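Local atomic coordinates of probable fumarate reductase Ifc3 (Shewanella frigidimarina, PDB entry 1QO8), a protein that catalyses the essentially one-way reduction of fumarate to succinate in vitro, using FAD and four covalently bound c-type hemes, and may take part in electron transport to ferric iron. Residues Ala380-Leu394 against Asp472-Met484. Sequence-based numbering, arbitrary orientation.
Sequences AVMVNKDGNRFISEL and DTAFGRADMPLNM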
loop_
_atom_site.group_PDB
_atom_site.type_symbol
_atom_site.label_atom_id
_atom_site.label_comp_id
_atom_site.label_asym_id
_atom_site.label_seq_id
_atom_site.Cartn_x
_atom_site.Cartn_y
_atom_site.Cartn_z
ATOM N N ALA A 380 -22.162 -22.049 -22.273
ATOM C CA ALA A 380 -20.934 -22.824 -22.283
ATOM C C ALA A 380 -20.728 -23.404 -20.867
ATOM O O ALA A 380 -21.201 -22.878 -19.906
ATOM C CB ALA A 380 -19.755 -21.923 -22.628
ATOM N N VAL A 381 -19.923 -24.422 -20.826
ATOM C CA VAL A 381 -19.437 -25.133 -19.694
ATOM C C VAL A 381 -17.978 -24.686 -19.368
ATOM O O VAL A 381 -17.282 -24.334 -20.308
ATOM C CB VAL A 381 -19.428 -26.625 -20.076
ATOM C CG1 VAL A 381 -18.778 -27.562 -19.065
ATOM C CG2 VAL A 381 -20.889 -27.072 -20.298
ATOM N N MET A 382 -17.610 -24.775 -18.079
ATOM C CA MET A 382 -16.252 -24.470 -17.650
ATOM C C MET A 382 -15.678 -25.674 -16.924
ATOM O O MET A 382 -16.300 -26.172 -15.999
ATOM C CB MET A 382 -16.221 -23.208 -16.771
ATOM C CG MET A 382 -14.765 -22.727 -16.509
ATOM S SD MET A 382 -14.780 -21.094 -15.726
ATOM C CE MET A 382 -15.757 -21.368 -14.261
ATOM N N VAL A 383 -14.504 -26.054 -17.403
ATOM C CA VAL A 383 -13.824 -27.277 -17.018
ATOM C C VAL A 383 -12.347 -26.967 -16.663
ATOM O O VAL A 383 -11.764 -25.977 -17.164
ATOM C CB VAL A 383 -14.075 -28.114 -18.265
ATOM C CG1 VAL A 383 -12.934 -28.574 -19.095
ATOM C CG2 VAL A 383 -15.187 -29.143 -18.073
ATOM N N ASN A 384 -11.790 -27.748 -15.757
ATOM C CA ASN A 384 -10.393 -27.460 -15.351
ATOM C C ASN A 384 -9.444 -28.125 -16.331
ATOM O O ASN A 384 -9.930 -28.669 -17.352
ATOM C CB ASN A 384 -10.174 -27.871 -13.908
ATOM C CG ASN A 384 -10.233 -29.366 -13.695
ATOM O OD1 ASN A 384 -10.273 -30.219 -14.617
ATOM N ND2 ASN A 384 -10.222 -29.617 -12.388
ATOM N N LYS A 385 -8.135 -28.059 -16.106
ATOM C CA LYS A 385 -7.175 -28.682 -17.034
ATOM C C LYS A 385 -7.357 -30.163 -17.301
ATOM O O LYS A 385 -6.893 -30.719 -18.320
ATOM C CB LYS A 385 -5.768 -28.446 -16.404
ATOM C CG LYS A 385 -4.788 -29.587 -16.457
ATOM C CD LYS A 385 -3.477 -29.369 -15.717
ATOM C CE LYS A 385 -2.626 -30.643 -15.828
ATOM N NZ LYS A 385 -3.154 -31.656 -14.822
ATOM N N ASP A 386 -7.906 -30.941 -16.399
ATOM C CA ASP A 386 -8.280 -32.321 -16.557
ATOM C C ASP A 386 -9.578 -32.543 -17.351
ATOM O O ASP A 386 -9.766 -33.652 -17.901
ATOM C CB ASP A 386 -8.468 -33.022 -15.195
ATOM C CG ASP A 386 -7.139 -33.038 -14.426
ATOM O OD1 ASP A 386 -6.061 -33.101 -15.040
ATOM O OD2 ASP A 386 -7.207 -32.953 -13.170
ATOM N N GLY A 387 -10.409 -31.530 -17.366
ATOM C CA GLY A 387 -11.715 -31.678 -17.997
ATOM C C GLY A 387 -12.873 -31.858 -17.031
ATOM O O GLY A 387 -13.924 -32.248 -17.527
ATOM N N ASN A 388 -12.779 -31.448 -15.770
ATOM C CA ASN A 388 -13.825 -31.520 -14.794
ATOM C C ASN A 388 -14.413 -30.156 -14.473
ATOM O O ASN A 388 -13.672 -29.181 -14.320
ATOM C CB ASN A 388 -13.279 -32.118 -13.442
ATOM C CG ASN A 388 -12.765 -33.526 -13.713
ATOM O OD1 ASN A 388 -13.494 -34.311 -14.344
ATOM N ND2 ASN A 388 -11.557 -33.963 -13.431
ATOM N N ARG A 389 -15.723 -30.046 -14.315
ATOM C CA ARG A 389 -16.386 -28.826 -13.897
ATOM C C ARG A 389 -16.001 -28.638 -12.438
ATOM O O ARG A 389 -15.598 -29.661 -11.918
ATOM C CB ARG A 389 -17.940 -28.963 -14.072
ATOM C CG ARG A 389 -18.357 -28.915 -15.565
ATOM C CD ARG A 389 -19.897 -29.243 -15.663
ATOM N NE ARG A 389 -20.592 -28.067 -15.214
ATOM C CZ ARG A 389 -21.603 -28.039 -14.338
ATOM N NH1 ARG A 389 -22.047 -29.263 -13.965
ATOM N NH2 ARG A 389 -22.223 -26.911 -14.047
ATOM N N PHE A 390 -16.099 -27.469 -11.830
ATOM C CA PHE A 390 -15.562 -27.321 -10.484
ATOM C C PHE A 390 -16.448 -26.258 -9.859
ATOM O O PHE A 390 -16.378 -25.980 -8.718
ATOM C CB PHE A 390 -14.111 -26.818 -10.362
ATOM C CG PHE A 390 -13.750 -25.747 -11.383
ATOM C CD1 PHE A 390 -13.378 -26.088 -12.643
ATOM C CD2 PHE A 390 -13.765 -24.398 -11.056
ATOM C CE1 PHE A 390 -13.075 -25.087 -13.577
ATOM C CE2 PHE A 390 -13.522 -23.361 -11.969
ATOM C CZ PHE A 390 -13.122 -23.749 -13.229
ATOM N N ILE A 391 -17.464 -25.761 -10.542
ATOM C CA ILE A 391 -18.288 -24.685 -9.992
ATOM C C ILE A 391 -19.382 -24.411 -11.037
ATOM O O ILE A 391 -19.234 -24.829 -12.186
ATOM C CB ILE A 391 -17.543 -23.407 -9.599
ATOM C CG1 ILE A 391 -18.521 -22.573 -8.762
ATOM C CG2 ILE A 391 -16.966 -22.569 -10.738
ATOM C CD1 ILE A 391 -17.869 -21.538 -7.840
ATOM N N SER A 392 -20.511 -23.890 -10.576
ATOM C CA SER A 392 -21.489 -23.455 -11.548
ATOM C C SER A 392 -20.945 -22.324 -12.449
ATOM O O SER A 392 -20.456 -21.340 -11.891
ATOM C CB SER A 392 -22.715 -22.926 -10.844
ATOM O OG SER A 392 -23.640 -22.299 -11.744
ATOM N N GLU A 393 -21.285 -22.407 -13.732
ATOM C CA GLU A 393 -20.762 -21.375 -14.670
ATOM C C GLU A 393 -21.525 -20.097 -14.495
ATOM O O GLU A 393 -21.130 -19.036 -14.987
ATOM C CB GLU A 393 -20.837 -21.918 -16.052
ATOM C CG GLU A 393 -19.873 -23.070 -16.331
ATOM C CD GLU A 393 -20.453 -24.437 -15.929
ATOM O OE1 GLU A 393 -21.548 -24.452 -15.306
ATOM O OE2 GLU A 393 -19.803 -25.444 -16.277
ATOM N N LEU A 394 -22.722 -20.160 -13.860
ATOM C CA LEU A 394 -23.413 -18.918 -13.512
ATOM C C LEU A 394 -23.141 -18.404 -12.101
ATOM O O LEU A 394 -23.918 -17.507 -11.745
ATOM C CB LEU A 394 -24.942 -19.131 -13.699
ATOM C CG LEU A 394 -25.344 -19.806 -15.001
ATOM C CD1 LEU A 394 -26.876 -19.960 -15.101
ATOM C CD2 LEU A 394 -24.809 -19.099 -16.274
ATOM N N ASP A 472 -28.750 -29.675 -12.148
ATOM C CA ASP A 472 -27.265 -29.971 -12.235
ATOM C C ASP A 472 -26.872 -30.441 -10.799
ATOM O O ASP A 472 -26.848 -29.601 -9.897
ATOM C CB ASP A 472 -26.534 -28.695 -12.503
ATOM C CG ASP A 472 -25.019 -28.709 -12.244
ATOM O OD1 ASP A 472 -24.362 -29.751 -12.176
ATOM O OD2 ASP A 472 -24.450 -27.589 -12.191
ATOM N N THR A 473 -26.822 -31.744 -10.615
ATOM C CA THR A 473 -26.532 -32.294 -9.293
ATOM C C THR A 473 -25.076 -32.078 -8.863
ATOM O O THR A 473 -24.862 -32.039 -7.646
ATOM C CB THR A 473 -26.839 -33.806 -9.311
ATOM O OG1 THR A 473 -26.311 -34.492 -10.418
ATOM C CG2 THR A 473 -28.370 -34.039 -9.427
ATOM N N ALA A 474 -24.121 -31.995 -9.822
ATOM C CA ALA A 474 -22.770 -31.532 -9.378
ATOM C C ALA A 474 -22.773 -30.162 -8.763
ATOM O O ALA A 474 -22.235 -29.944 -7.649
ATOM C CB ALA A 474 -21.778 -31.669 -10.514
ATOM N N PHE A 475 -23.299 -29.099 -9.446
ATOM C CA PHE A 475 -23.033 -27.754 -9.020
ATOM C C PHE A 475 -24.210 -26.818 -8.960
ATOM O O PHE A 475 -23.971 -25.643 -8.574
ATOM C CB PHE A 475 -21.888 -27.053 -9.864
ATOM C CG PHE A 475 -20.591 -27.799 -9.688
ATOM C CD1 PHE A 475 -19.884 -27.658 -8.493
ATOM C CD2 PHE A 475 -20.154 -28.705 -10.602
ATOM C CE1 PHE A 475 -18.708 -28.369 -8.268
ATOM C CE2 PHE A 475 -18.983 -29.409 -10.416
ATOM C CZ PHE A 475 -18.265 -29.290 -9.209
ATOM N N GLY A 476 -25.447 -27.239 -9.269
ATOM C CA GLY A 476 -26.538 -26.287 -8.995
ATOM C C GLY A 476 -26.744 -25.297 -10.120
ATOM O O GLY A 476 -27.496 -24.334 -9.896
ATOM N N ARG A 477 -26.059 -25.400 -11.293
ATOM C CA ARG A 477 -26.381 -24.316 -12.284
ATOM C C ARG A 477 -27.889 -24.302 -12.516
ATOM O O ARG A 477 -28.342 -25.384 -12.909
ATOM C CB ARG A 477 -25.686 -24.779 -13.572
ATOM C CG ARG A 477 -25.849 -23.731 -14.691
ATOM C CD ARG A 477 -25.013 -24.299 -15.893
ATOM N NE ARG A 477 -25.232 -23.276 -16.940
ATOM C CZ ARG A 477 -24.382 -22.949 -17.915
ATOM N NH1 ARG A 477 -23.219 -23.623 -18.052
ATOM N NH2 ARG A 477 -24.770 -21.962 -18.732
ATOM N N ALA A 478 -28.661 -23.261 -12.411
ATOM C CA ALA A 478 -30.095 -23.238 -12.577
ATOM C C ALA A 478 -30.606 -23.290 -14.022
ATOM O O ALA A 478 -31.782 -23.633 -14.310
ATOM C CB ALA A 478 -30.628 -21.910 -11.963
ATOM N N ASP A 479 -29.741 -22.866 -14.956
ATOM C CA ASP A 479 -30.221 -22.704 -16.340
ATOM C C ASP A 479 -29.160 -23.288 -17.240
ATOM O O ASP A 479 -27.992 -22.818 -17.331
ATOM C CB ASP A 479 -30.604 -21.242 -16.615
ATOM C CG ASP A 479 -30.594 -21.028 -18.145
ATOM O OD1 ASP A 479 -31.132 -21.854 -18.939
ATOM O OD2 ASP A 479 -30.029 -20.000 -18.601
ATOM N N MET A 480 -29.520 -24.393 -17.919
ATOM C CA MET A 480 -28.694 -25.133 -18.829
ATOM C C MET A 480 -29.246 -25.225 -20.254
ATOM O O MET A 480 -29.922 -26.133 -20.710
ATOM C CB MET A 480 -28.291 -26.486 -18.249
ATOM C CG MET A 480 -27.843 -26.344 -16.735
ATOM S SD MET A 480 -27.583 -28.034 -16.189
ATOM C CE MET A 480 -29.158 -28.092 -15.247
ATOM N N PRO A 481 -28.810 -24.263 -21.129
ATOM C CA PRO A 481 -29.604 -24.029 -22.330
ATOM C C PRO A 481 -29.057 -24.897 -23.408
ATOM O O PRO A 481 -29.766 -24.995 -24.401
ATOM C CB PRO A 481 -29.665 -22.581 -22.666
ATOM C CG PRO A 481 -28.796 -21.938 -21.611
ATOM C CD PRO A 481 -28.416 -22.909 -20.538
ATOM N N LEU A 482 -27.977 -25.617 -23.305
ATOM C CA LEU A 482 -27.503 -26.272 -24.526
ATOM C C LEU A 482 -26.664 -27.356 -23.925
ATOM O O LEU A 482 -25.948 -27.096 -22.972
ATOM C CB LEU A 482 -26.474 -25.316 -25.287
ATOM C CG LEU A 482 -27.006 -24.108 -26.048
ATOM C CD1 LEU A 482 -25.929 -23.253 -26.839
ATOM C CD2 LEU A 482 -28.039 -24.554 -27.097
ATOM N N ASN A 483 -26.608 -28.482 -24.545
ATOM C CA ASN A 483 -25.750 -29.583 -24.257
ATOM C C ASN A 483 -24.607 -29.533 -25.273
ATOM O O ASN A 483 -24.567 -28.618 -26.095
ATOM C CB ASN A 483 -26.636 -30.796 -24.675
ATOM C CG ASN A 483 -26.845 -30.528 -26.180
ATOM O OD1 ASN A 483 -27.320 -29.445 -26.572
ATOM N ND2 ASN A 483 -26.585 -31.283 -27.175
ATOM N N MET A 484 -23.809 -30.551 -25.313
ATOM C CA MET A 484 -22.637 -30.678 -26.152
ATOM C C MET A 484 -22.812 -32.019 -26.876
ATOM O O MET A 484 -22.389 -33.071 -26.383
ATOM C CB MET A 484 -21.377 -30.609 -25.267
ATOM C CG MET A 484 -21.142 -29.169 -24.766
ATOM S SD MET A 484 -19.628 -28.993 -23.769
ATOM C CE MET A 484 -18.441 -29.387 -25.012
HETATM O O HOH W 1 -21.572 -23.739 -7.797
#
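Arg389 meets Asp472 end-on, its NH1 3.0 Å from Asp472 OD1 and its NH2 3.0 Å from Asp472 OD2, and the pair illustrates how one buried guanidinium can tie two loops together. Both carboxylate oxygens lie in the guanidinium plane, yet the two planes stand 47° apart, because the arginine comes down on the acid from above its plane. From the opposite face of that carboxylate, the backbone N of Phe475 reaches OD1 and that of Arg477 reaches OD2, the former closing an Asx motif. Asp472 therefore holds its own loop in shape while it receives the arginine.

A bend at chi3 (75°) turns the Arg389 guanidinium so that its NE and NH2 also grip Glu393 side-on, along the syn lone pairs of OE2 and OE1. Glu393 OE2 also uses its anti lone pair for Met382 N, 2.9 Å away. Two acids thus share one arginine, which probably favours their ionised forms.

Arg477, extended from CG to NE, crosses Glu393 at about a right angle. Arg477 NH1 makes a nearly straight bond of 2.8 Å to Ala380 O, approaching above the carbonyl plane, and a weak one to Glu393 OE1. Arg477 NE donates to Asp479 O of its own loop, and Leu394 packs across the aliphatic part of the Arg477 side chain, Leu394 CD1 lying 3.9 Å from Arg477 CG.

The Phe475 ring lies flat against the backbone of Phe390 and Ile391, while its CD2 sits over one face of the Arg389 guanidinium.

This four-residue salt-bridge network joins the loop after helix 453-469 to the chain beyond strand 381-383, probably within the mobile capping domain typical of fumarate reductases of the FAD-dependent oxidoreductase 2 family, here in an open conformation; Leu394 lies about 8 Å, between side chains, from Glu373, a succinate-binding residue by similarity.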